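Local coordinates for protein GlcNAc Inducible Gene 2, GIG2 (Candida albicans, PDB 6AKZ) that binds an iron(III) ion and is probably an oxygenase of the DUF1479 family, related to the cupins, at residues M286-D294 and Y303-P313. Residues are numbered along the deposited sequence; the frame is centred on the assembly and turned at random.
Sequences MLRPFFWKD and YEIDLITPKFP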
loop_
_atom_site.group_PDB
_atom_site.type_symbol
_atom_site.label_atom_id
_atom_site.label_comp_id
_atom_site.label_asym_id
_atom_site.label_seq_id
_atom_site.Cartn_x
_atom_site.Cartn_y
_atom_site.Cartn_z
ATOM N N MET A 286 10.807 4.759 -11.412
ATOM C CA MET A 286 11.044 3.644 -12.348
ATOM C C MET A 286 12.180 3.895 -13.296
ATOM O O MET A 286 12.840 2.962 -13.684
ATOM C CB MET A 286 9.799 3.236 -13.118
ATOM C CG MET A 286 8.693 2.697 -12.195
ATOM S SD MET A 286 9.149 1.462 -10.923
ATOM C CE MET A 286 9.806 0.135 -11.931
ATOM N N LEU A 287 12.317 5.125 -13.751
ATOM C CA LEU A 287 13.424 5.484 -14.623
ATOM C C LEU A 287 14.726 5.834 -13.946
ATOM O O LEU A 287 15.773 5.879 -14.621
ATOM C CB LEU A 287 13.022 6.639 -15.547
ATOM C CG LEU A 287 11.885 6.374 -16.530
ATOM C CD1 LEU A 287 11.523 7.584 -17.340
ATOM C CD2 LEU A 287 12.205 5.262 -17.475
ATOM N N ARG A 288 14.714 6.086 -12.655
ATOM C CA ARG A 288 15.947 6.460 -11.953
ATOM C C ARG A 288 17.188 5.508 -12.120
ATOM O O ARG A 288 18.304 6.030 -12.235
ATOM C CB ARG A 288 15.694 6.784 -10.506
ATOM C CG ARG A 288 16.853 7.464 -9.793
ATOM C CD ARG A 288 17.231 8.806 -10.340
ATOM N NE ARG A 288 18.227 9.446 -9.436
ATOM C CZ ARG A 288 18.927 10.534 -9.722
ATOM N NH1 ARG A 288 18.805 11.108 -10.898
ATOM N NH2 ARG A 288 19.740 11.049 -8.780
ATOM N N PRO A 289 16.997 4.171 -12.153
ATOM C CA PRO A 289 18.143 3.283 -12.418
ATOM C C PRO A 289 18.795 3.518 -13.742
ATOM O O PRO A 289 19.979 3.215 -13.855
ATOM C CB PRO A 289 17.563 1.863 -12.284
ATOM C CG PRO A 289 16.326 2.054 -11.431
ATOM C CD PRO A 289 15.773 3.380 -11.879
ATOM N N PHE A 290 18.074 4.083 -14.711
ATOM C CA PHE A 290 18.591 4.403 -16.006
ATOM C C PHE A 290 19.168 5.832 -16.100
ATOM O O PHE A 290 19.896 6.153 -17.087
ATOM C CB PHE A 290 17.513 4.274 -17.066
ATOM C CG PHE A 290 16.873 2.902 -17.101
ATOM C CD1 PHE A 290 15.780 2.579 -16.275
ATOM C CD2 PHE A 290 17.375 1.929 -17.899
ATOM C CE1 PHE A 290 15.244 1.324 -16.279
ATOM C CE2 PHE A 290 16.820 0.659 -17.912
ATOM C CZ PHE A 290 15.731 0.364 -17.119
ATOM N N PHE A 291 18.777 6.706 -15.159
ATOM C CA PHE A 291 19.202 8.111 -15.189
ATOM C C PHE A 291 19.647 8.564 -13.835
ATOM O O PHE A 291 19.150 9.573 -13.322
ATOM C CB PHE A 291 18.057 8.978 -15.704
ATOM C CG PHE A 291 17.610 8.643 -17.097
ATOM C CD1 PHE A 291 18.349 9.061 -18.211
ATOM C CD2 PHE A 291 16.476 7.916 -17.322
ATOM C CE1 PHE A 291 17.930 8.785 -19.503
ATOM C CE2 PHE A 291 16.038 7.639 -18.613
ATOM C CZ PHE A 291 16.783 8.057 -19.719
ATOM N N TRP A 292 20.543 7.769 -13.223
ATOM C CA TRP A 292 20.923 7.917 -11.839
ATOM C C TRP A 292 22.048 8.922 -11.741
ATOM O O TRP A 292 22.282 9.399 -10.648
ATOM C CB TRP A 292 21.392 6.588 -11.179
ATOM C CG TRP A 292 22.587 5.963 -11.838
ATOM C CD1 TRP A 292 22.578 5.074 -12.869
ATOM C CD2 TRP A 292 23.982 6.210 -11.531
ATOM N NE1 TRP A 292 23.868 4.760 -13.253
ATOM C CE2 TRP A 292 24.753 5.440 -12.450
ATOM C CE3 TRP A 292 24.651 7.018 -10.596
ATOM C CZ2 TRP A 292 26.152 5.423 -12.421
ATOM C CZ3 TRP A 292 26.032 7.017 -10.581
ATOM C CH2 TRP A 292 26.770 6.217 -11.496
ATOM N N LYS A 293 22.750 9.194 -12.844
ATOM C CA LYS A 293 23.878 10.166 -12.846
ATOM C C LYS A 293 23.431 11.561 -13.203
ATOM O O LYS A 293 23.059 11.827 -14.330
ATOM C CB LYS A 293 24.948 9.690 -13.799
ATOM C CG LYS A 293 26.250 10.458 -13.690
ATOM C CD LYS A 293 27.369 9.615 -13.103
ATOM C CE LYS A 293 28.527 10.474 -12.592
ATOM N NZ LYS A 293 29.181 11.348 -13.617
ATOM N N ASP A 294 23.396 12.466 -12.230
ATOM C CA ASP A 294 22.976 13.841 -12.510
ATOM C C ASP A 294 24.171 14.581 -13.098
ATOM O O ASP A 294 25.273 14.404 -12.608
ATOM C CB ASP A 294 22.513 14.518 -11.226
ATOM C CG ASP A 294 21.356 13.759 -10.596
ATOM O OD1 ASP A 294 20.376 13.538 -11.351
ATOM O OD2 ASP A 294 21.529 13.256 -9.485
ATOM N N TYR A 303 21.457 14.845 -19.395
ATOM C CA TYR A 303 21.253 13.423 -18.995
ATOM C C TYR A 303 21.415 12.475 -20.181
ATOM O O TYR A 303 20.956 12.775 -21.262
ATOM C CB TYR A 303 19.820 13.190 -18.410
ATOM C CG TYR A 303 19.705 13.627 -16.989
ATOM C CD1 TYR A 303 20.029 12.773 -15.963
ATOM C CD2 TYR A 303 19.303 14.914 -16.688
ATOM C CE1 TYR A 303 19.941 13.191 -14.648
ATOM C CE2 TYR A 303 19.198 15.355 -15.386
ATOM C CZ TYR A 303 19.478 14.510 -14.380
ATOM O OH TYR A 303 19.394 15.002 -13.085
ATOM N N GLU A 304 21.990 11.313 -19.928
ATOM C CA GLU A 304 22.070 10.237 -20.912
ATOM C C GLU A 304 21.804 8.921 -20.235
ATOM O O GLU A 304 22.260 8.670 -19.147
ATOM C CB GLU A 304 23.477 10.179 -21.543
ATOM C CG GLU A 304 23.741 11.390 -22.424
ATOM C CD GLU A 304 25.127 11.378 -23.037
ATOM O OE1 GLU A 304 26.072 11.692 -22.295
ATOM O OE2 GLU A 304 25.254 11.043 -24.240
ATOM N N ILE A 305 21.140 8.040 -20.949
ATOM C CA ILE A 305 20.685 6.778 -20.406
ATOM C C ILE A 305 21.823 5.876 -20.054
ATOM O O ILE A 305 22.862 5.910 -20.724
ATOM C CB ILE A 305 19.693 6.101 -21.381
ATOM C CG1 ILE A 305 18.908 5.016 -20.653
ATOM C CG2 ILE A 305 20.429 5.524 -22.588
ATOM C CD1 ILE A 305 17.623 4.656 -21.353
ATOM N N ASP A 306 21.671 5.132 -18.974
ATOM C CA ASP A 306 22.599 4.123 -18.534
ATOM C C ASP A 306 21.887 2.762 -18.638
ATOM O O ASP A 306 21.101 2.387 -17.739
ATOM C CB ASP A 306 23.032 4.320 -17.065
ATOM C CG ASP A 306 23.724 3.065 -16.473
ATOM O OD1 ASP A 306 24.405 2.355 -17.242
ATOM O OD2 ASP A 306 23.570 2.748 -15.263
ATOM N N LEU A 307 22.210 2.002 -19.694
ATOM C CA LEU A 307 21.632 0.694 -19.870
ATOM C C LEU A 307 22.535 -0.426 -19.457
ATOM O O LEU A 307 22.183 -1.580 -19.648
ATOM C CB LEU A 307 21.179 0.536 -21.305
ATOM C CG LEU A 307 19.955 1.405 -21.635
ATOM C CD1 LEU A 307 19.883 1.584 -23.129
ATOM C CD2 LEU A 307 18.609 0.861 -21.153
ATOM N N ILE A 308 23.646 -0.105 -18.793
ATOM C CA ILE A 308 24.691 -1.090 -18.537
ATOM C C ILE A 308 24.919 -1.397 -17.068
ATOM O O ILE A 308 24.880 -2.564 -16.718
ATOM C CB ILE A 308 26.068 -0.691 -19.180
ATOM C CG1 ILE A 308 25.914 -0.270 -20.654
ATOM C CG2 ILE A 308 27.064 -1.828 -19.042
ATOM C CD1 ILE A 308 25.202 -1.265 -21.561
ATOM N N THR A 309 25.169 -0.411 -16.197
ATOM C CA THR A 309 25.560 -0.779 -14.794
ATOM C C THR A 309 24.362 -1.422 -14.094
ATOM O O THR A 309 23.261 -0.923 -14.277
ATOM C CB THR A 309 25.936 0.432 -13.913
ATOM O OG1 THR A 309 24.725 1.104 -13.502
ATOM C CG2 THR A 309 26.871 1.417 -14.664
ATOM N N PRO A 310 24.576 -2.424 -13.236
ATOM C CA PRO A 310 23.485 -3.022 -12.479
ATOM C C PRO A 310 23.116 -2.170 -11.241
ATOM O O PRO A 310 23.043 -2.679 -10.139
ATOM C CB PRO A 310 24.089 -4.355 -12.062
ATOM C CG PRO A 310 25.498 -3.987 -11.752
ATOM C CD PRO A 310 25.874 -3.005 -12.826
ATOM N N LYS A 311 22.902 -0.881 -11.426
ATOM C CA LYS A 311 22.570 0.016 -10.295
ATOM C C LYS A 311 21.049 0.158 -10.271
ATOM O O LYS A 311 20.450 0.576 -11.254
ATOM C CB LYS A 311 23.246 1.385 -10.444
ATOM C CG LYS A 311 24.775 1.261 -10.205
ATOM C CD LYS A 311 25.444 2.598 -10.227
ATOM C CE LYS A 311 26.948 2.444 -10.313
ATOM N NZ LYS A 311 27.515 1.658 -9.179
ATOM N N PHE A 312 20.475 -0.219 -9.145
ATOM C CA PHE A 312 19.057 -0.020 -8.817
ATOM C C PHE A 312 19.027 0.691 -7.467
ATOM O O PHE A 312 19.007 0.062 -6.393
ATOM C CB PHE A 312 18.331 -1.359 -8.839
ATOM C CG PHE A 312 18.007 -1.800 -10.209
ATOM C CD1 PHE A 312 18.956 -2.505 -10.989
ATOM C CD2 PHE A 312 16.816 -1.438 -10.793
ATOM C CE1 PHE A 312 18.668 -2.841 -12.304
ATOM C CE2 PHE A 312 16.526 -1.794 -12.117
ATOM C CZ PHE A 312 17.469 -2.489 -12.878
ATOM N N PRO A 313 19.204 2.011 -7.510
ATOM C CA PRO A 313 19.420 2.727 -6.267
ATOM C C PRO A 313 18.283 2.623 -5.250
ATOM O O PRO A 313 17.098 2.584 -5.645
ATOM C CB PRO A 313 19.611 4.163 -6.720
ATOM C CG PRO A 313 19.755 4.157 -8.202
ATOM C CD PRO A 313 19.170 2.882 -8.697
#
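One backbone hydrogen bond joins Phe290 and Asp306, from Asp306 N to Phe290 O (2.8 Å), where the irregular chain 303-313 wraps round the turn that follows helix 278-287. Beside it, Asp306 OD2 takes the indole N-H of Trp292 (NE1 to OD2, 2.9 Å). The oxygen lies at the edge of the indole, in its plane, but the N-H arrives from above the carboxylate plane, 39° out of it. Thr309 OG1 donates to the same oxygen on its syn side, and Lys23 of helix 18-26 adds a salt bridge. Asp306 OD1 accepts from the backbone N of Ile308 and Thr309, forming an Asx turn and an Asx motif. Both oxygens are therefore gripped, which fixes the rotation of the carboxylate. With Trp292 CG between its backbone N and carbonyl carbon (chi1 60°), the indole is laid against the 303-313 chain, its N-H on Asp306 and one face on Lys311 CD. This CH-pi contact puts Lys311 CD 3.9 Å from the centroid of the Trp292 six-membered ring. Lys311 NZ goes on to Asp14 and Pro12 O. The chain leaving helix 278-287 folds back on itself here, in the long connection to strand 322-323, away from the iron site. Pro289 CB lies over a face of the Phe312 ring, 4.1 Å from its centroid. Phe291 CE1 packs on Ile305 CB (3.7 Å). Phe290 meets Leu307 CD2 with its ring edge. At the far end, Tyr303 OH gives a very short bond to Asp294 OD1 (2.5 Å). Arg288 holds that carboxylate end-on, NH1 to OD1 and NH2 to OD2, while its NE bonds to Phe327 O.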